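Local structure of cellulase (Clostridium cellulovorans, 6UI3) at residues V219-A230 and P266-K277. The protein is an endoglucanase domain of glycoside hydrolase family 5 that probably cleaves beta-1,4-glucan chains such as cellulose, with broad substrate specificity. Numbering follows the deposited sequence.
Sequences VSIHAYIPYNLA and PVIIGQFAITDK. Unlike the reference sequence in segment 266-277: Gln271 (reference Glu).
Five backbone hydrogen bonds join Val219-Ala223 to Pro266-Gln271 in parallel, starting with Val219 N to Pro266 O (2.9 Å) and ending with Ala223 N to Gln271 O (3.0 Å); that from Gly270 N to Ile221 O is weak. Between the Ile221-Ile269 and His222-Gln271 pairs the register slips by one residue, a beta bulge at Gly270. These are the sixth and seventh strands of the (beta/alpha)8 barrel, whose C-terminal ends carry the active site in family 5, where the seventh strand supplies the catalytic nucleophile; Gln271 stands where the reference sequence has a glutamate, probably that nucleophile. Gln271 CG makes a CH-pi contact over the His222 ring, 3.6 Å from its centroid, and the amide stacks at 18° to that ring. With CG anti to the carbonyl carbon (chi1 -59°) and the chain extended, Gln271 NE2 reaches the Tyr224 ring edge, in plane, in a weak bond to OH (2.6 Å). Arg64 holds Gln271 OE1 and Gln152 holds His222 ND1. Phe272 CA makes a CH-pi contact over one Tyr224 face, toward the rim. On the sheet's other side Ile221 CG2 meets Ile269 CD1 (3.8 Å); Phe253 of helix 243-261 packs on Ile269, Phe260 on Val219 and Val267. Farther out, Thr275 N bonds Ala230 O (2.8 Å), and Lys277 NZ bonds Asn228 O (2.9 Å), Thr237 OG1 and the carbonyls of Asn232 and Pro238.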
loop_
_atom_site.group_PDB
_atom_site.type_symbol
_atom_site.label_atom_id
_atom_site.label_comp_id
_atom_site.label_asym_id
_atom_site.label_seq_id
_atom_site.Cartn_x
_atom_site.Cartn_y
_atom_site.Cartn_z
ATOM N N VAL A 219 -7.214 -8.092 -1.859
ATOM C CA VAL A 219 -5.945 -8.598 -1.338
ATOM C C VAL A 219 -4.841 -7.600 -1.648
ATOM O O VAL A 219 -4.737 -7.097 -2.775
ATOM C CB VAL A 219 -5.636 -9.995 -1.899
ATOM C CG1 VAL A 219 -4.257 -10.471 -1.445
ATOM C CG2 VAL A 219 -6.710 -10.987 -1.470
ATOM N N SER A 220 -4.031 -7.297 -0.636
ATOM C CA SER A 220 -2.893 -6.391 -0.740
ATOM C C SER A 220 -1.617 -7.186 -0.986
ATOM O O SER A 220 -1.255 -8.048 -0.181
ATOM C CB SER A 220 -2.756 -5.626 0.572
ATOM O OG SER A 220 -1.553 -4.875 0.568
ATOM N N ILE A 221 -0.942 -6.881 -2.093
ATOM C CA ILE A 221 0.314 -7.513 -2.487
ATOM C C ILE A 221 1.370 -6.438 -2.720
ATOM O O ILE A 221 1.099 -5.417 -3.365
ATOM C CB ILE A 221 0.124 -8.337 -3.786
ATOM C CG1 ILE A 221 -0.835 -9.520 -3.570
ATOM C CG2 ILE A 221 1.468 -8.790 -4.360
ATOM C CD1 ILE A 221 -0.352 -10.584 -2.636
ATOM N N HIS A 222 2.581 -6.678 -2.222
ATOM C CA HIS A 222 3.750 -5.844 -2.509
ATOM C C HIS A 222 4.715 -6.728 -3.282
ATOM O O HIS A 222 5.124 -7.773 -2.770
ATOM C CB HIS A 222 4.405 -5.329 -1.228
ATOM C CG HIS A 222 3.478 -4.533 -0.362
ATOM N ND1 HIS A 222 3.837 -4.096 0.892
ATOM C CD2 HIS A 222 2.215 -4.091 -0.573
ATOM C CE1 HIS A 222 2.831 -3.427 1.425
ATOM N NE2 HIS A 222 1.831 -3.416 0.561
ATOM N N ALA A 223 5.063 -6.340 -4.505
ATOM C CA ALA A 223 5.803 -7.241 -5.405
ATOM C C ALA A 223 6.893 -6.475 -6.158
ATOM O O ALA A 223 6.721 -6.033 -7.302
ATOM C CB ALA A 223 4.848 -7.985 -6.346
ATOM N N TYR A 224 8.031 -6.323 -5.490
ATOM C CA TYR A 224 9.227 -5.760 -6.111
ATOM C C TYR A 224 9.990 -6.939 -6.706
ATOM O O TYR A 224 10.937 -7.474 -6.125
ATOM C CB TYR A 224 10.062 -5.043 -5.073
ATOM C CG TYR A 224 9.405 -3.928 -4.284
ATOM C CD1 TYR A 224 9.630 -2.603 -4.613
ATOM C CD2 TYR A 224 8.631 -4.202 -3.170
ATOM C CE1 TYR A 224 9.088 -1.574 -3.859
ATOM C CE2 TYR A 224 8.076 -3.176 -2.403
ATOM C CZ TYR A 224 8.316 -1.858 -2.747
ATOM O OH TYR A 224 7.826 -0.823 -1.985
ATOM N N ILE A 225 9.543 -7.367 -7.880
ATOM C CA ILE A 225 9.962 -8.656 -8.425
ATOM C C ILE A 225 10.441 -8.519 -9.861
ATOM O O ILE A 225 9.915 -7.679 -10.610
ATOM C CB ILE A 225 8.832 -9.706 -8.339
ATOM C CG1 ILE A 225 7.573 -9.255 -9.080
ATOM C CG2 ILE A 225 8.549 -10.053 -6.863
ATOM C CD1 ILE A 225 6.546 -10.382 -9.247
ATOM N N PRO A 226 11.430 -9.316 -10.281
ATOM C CA PRO A 226 12.258 -10.171 -9.432
ATOM C C PRO A 226 13.132 -9.318 -8.513
ATOM O O PRO A 226 13.584 -8.241 -8.891
ATOM C CB PRO A 226 13.085 -10.994 -10.433
ATOM C CG PRO A 226 13.060 -10.224 -11.679
ATOM C CD PRO A 226 11.873 -9.322 -11.683
ATOM N N TYR A 227 13.353 -9.797 -7.294
ATOM C CA TYR A 227 14.014 -9.004 -6.266
ATOM C C TYR A 227 15.390 -8.502 -6.689
ATOM O O TYR A 227 15.738 -7.341 -6.440
ATOM C CB TYR A 227 14.130 -9.837 -4.980
ATOM C CG TYR A 227 14.999 -9.199 -3.933
ATOM C CD1 TYR A 227 14.548 -8.109 -3.212
ATOM C CD2 TYR A 227 16.274 -9.673 -3.673
ATOM C CE1 TYR A 227 15.355 -7.501 -2.261
ATOM C CE2 TYR A 227 17.079 -9.073 -2.725
ATOM C CZ TYR A 227 16.610 -7.992 -2.032
ATOM O OH TYR A 227 17.430 -7.400 -1.086
ATOM N N ASN A 228 16.226 -9.365 -7.272
ATOM C CA ASN A 228 17.613 -8.958 -7.498
ATOM C C ASN A 228 17.725 -7.792 -8.463
ATOM O O ASN A 228 18.646 -6.978 -8.336
ATOM C CB ASN A 228 18.455 -10.145 -7.959
ATOM C CG ASN A 228 18.791 -11.087 -6.834
ATOM O OD1 ASN A 228 18.858 -10.695 -5.669
ATOM N ND2 ASN A 228 19.037 -12.340 -7.181
ATOM N N LEU A 229 16.803 -7.688 -9.417
ATOM C CA LEU A 229 16.756 -6.550 -10.327
ATOM C C LEU A 229 16.034 -5.364 -9.703
ATOM O O LEU A 229 16.509 -4.224 -9.777
ATOM C CB LEU A 229 16.037 -6.973 -11.612
ATOM C CG LEU A 229 15.775 -5.847 -12.610
ATOM C CD1 LEU A 229 17.063 -5.271 -13.183
ATOM C CD2 LEU A 229 14.850 -6.319 -13.745
ATOM N N ALA A 230 14.873 -5.607 -9.102
ATOM C CA ALA A 230 13.975 -4.519 -8.746
ATOM C C ALA A 230 14.329 -3.812 -7.451
ATOM O O ALA A 230 14.066 -2.608 -7.324
ATOM C CB ALA A 230 12.521 -4.999 -8.650
ATOM N N PRO A 266 -10.692 -9.020 -5.862
ATOM C CA PRO A 266 -9.676 -8.226 -6.553
ATOM C C PRO A 266 -8.371 -8.177 -5.781
ATOM O O PRO A 266 -8.332 -8.384 -4.563
ATOM C CB PRO A 266 -10.319 -6.841 -6.644
ATOM C CG PRO A 266 -11.273 -6.787 -5.508
ATOM C CD PRO A 266 -11.770 -8.188 -5.300
ATOM N N VAL A 267 -7.297 -7.866 -6.510
ATOM C CA VAL A 267 -5.950 -7.714 -5.961
ATOM C C VAL A 267 -5.445 -6.314 -6.289
ATOM O O VAL A 267 -5.600 -5.834 -7.418
ATOM C CB VAL A 267 -4.993 -8.781 -6.545
ATOM C CG1 VAL A 267 -3.579 -8.599 -6.034
ATOM C CG2 VAL A 267 -5.489 -10.192 -6.231
ATOM N N ILE A 268 -4.825 -5.669 -5.302
ATOM C CA ILE A 268 -4.149 -4.382 -5.472
ATOM C C ILE A 268 -2.661 -4.606 -5.238
ATOM O O ILE A 268 -2.272 -5.172 -4.210
ATOM C CB ILE A 268 -4.708 -3.341 -4.488
ATOM C CG1 ILE A 268 -6.168 -3.016 -4.825
ATOM C CG2 ILE A 268 -3.876 -2.082 -4.505
ATOM C CD1 ILE A 268 -6.940 -2.371 -3.695
ATOM N N ILE A 269 -1.834 -4.175 -6.186
ATOM C CA ILE A 269 -0.384 -4.138 -5.980
ATOM C C ILE A 269 -0.086 -2.838 -5.235
ATOM O O ILE A 269 0.178 -1.781 -5.838
ATOM C CB ILE A 269 0.399 -4.281 -7.292
ATOM C CG1 ILE A 269 -0.030 -5.532 -8.065
ATOM C CG2 ILE A 269 1.896 -4.298 -7.005
ATOM C CD1 ILE A 269 0.177 -6.826 -7.358
ATOM N N GLY A 270 -0.161 -2.915 -3.911
ATOM C CA GLY A 270 -0.041 -1.741 -3.074
ATOM C C GLY A 270 1.346 -1.142 -3.045
ATOM O O GLY A 270 1.485 0.036 -2.668
ATOM N N GLN A 271 2.373 -1.923 -3.413
ATOM C CA GLN A 271 3.726 -1.409 -3.591
ATOM C C GLN A 271 4.422 -2.175 -4.702
ATOM O O GLN A 271 4.403 -3.409 -4.706
ATOM C CB GLN A 271 4.611 -1.565 -2.341
ATOM C CG GLN A 271 4.070 -0.869 -1.098
ATOM C CD GLN A 271 4.945 -1.013 0.137
ATOM O OE1 GLN A 271 4.512 -0.747 1.254
ATOM N NE2 GLN A 271 6.162 -1.420 -0.063
ATOM N N PHE A 272 5.094 -1.439 -5.587
ATOM C CA PHE A 272 6.094 -1.983 -6.497
ATOM C C PHE A 272 7.005 -0.824 -6.875
ATOM O O PHE A 272 6.678 0.346 -6.650
ATOM C CB PHE A 272 5.479 -2.614 -7.759
ATOM C CG PHE A 272 5.232 -1.626 -8.881
ATOM C CD1 PHE A 272 4.310 -0.611 -8.746
ATOM C CD2 PHE A 272 5.919 -1.723 -10.088
ATOM C CE1 PHE A 272 4.108 0.301 -9.763
ATOM C CE2 PHE A 272 5.696 -0.819 -11.106
ATOM C CZ PHE A 272 4.798 0.179 -10.941
ATOM N N ALA A 273 8.160 -1.160 -7.452
ATOM C CA ALA A 273 9.089 -0.181 -8.017
ATOM C C ALA A 273 10.261 -0.961 -8.598
ATOM O O ALA A 273 10.380 -2.176 -8.400
ATOM C CB ALA A 273 9.600 0.815 -6.984
ATOM N N ILE A 274 11.126 -0.249 -9.327
ATOM C CA ILE A 274 12.437 -0.764 -9.731
ATOM C C ILE A 274 13.473 0.294 -9.367
ATOM O O ILE A 274 13.381 1.448 -9.808
ATOM C CB ILE A 274 12.504 -1.171 -11.212
ATOM C CG1 ILE A 274 13.945 -1.557 -11.597
ATOM C CG2 ILE A 274 11.908 -0.110 -12.148
ATOM C CD1 ILE A 274 14.078 -2.328 -12.884
ATOM N N THR A 275 14.434 -0.087 -8.533
ATOM C CA THR A 275 15.424 0.846 -8.020
ATOM C C THR A 275 16.376 1.319 -9.115
ATOM O O THR A 275 16.717 0.583 -10.052
ATOM C CB THR A 275 16.153 0.198 -6.829
ATOM O OG1 THR A 275 16.881 1.199 -6.115
ATOM C CG2 THR A 275 17.102 -0.923 -7.251
ATOM N N ASP A 276 16.812 2.576 -8.990
ATOM C CA ASP A 276 17.698 3.178 -9.981
ATOM C C ASP A 276 19.096 2.580 -9.858
ATOM O O ASP A 276 19.779 2.764 -8.842
ATOM C CB ASP A 276 17.755 4.696 -9.786
ATOM C CG ASP A 276 18.371 5.427 -10.952
ATOM O OD1 ASP A 276 18.775 4.778 -11.941
ATOM O OD2 ASP A 276 18.473 6.679 -10.856
ATOM N N LYS A 277 19.540 1.906 -10.907
ATOM C CA LYS A 277 20.909 1.424 -11.039
ATOM C C LYS A 277 21.554 2.070 -12.263
ATOM O O LYS A 277 22.352 1.448 -12.964
ATOM C CB LYS A 277 20.941 -0.101 -11.104
ATOM C CG LYS A 277 20.340 -0.776 -9.874
ATOM C CD LYS A 277 20.424 -2.279 -9.936
ATOM C CE LYS A 277 19.667 -2.933 -8.814
ATOM N NZ LYS A 277 19.879 -4.412 -8.803
HETATM O O HOH W 1 17.289 -1.820 -11.364
#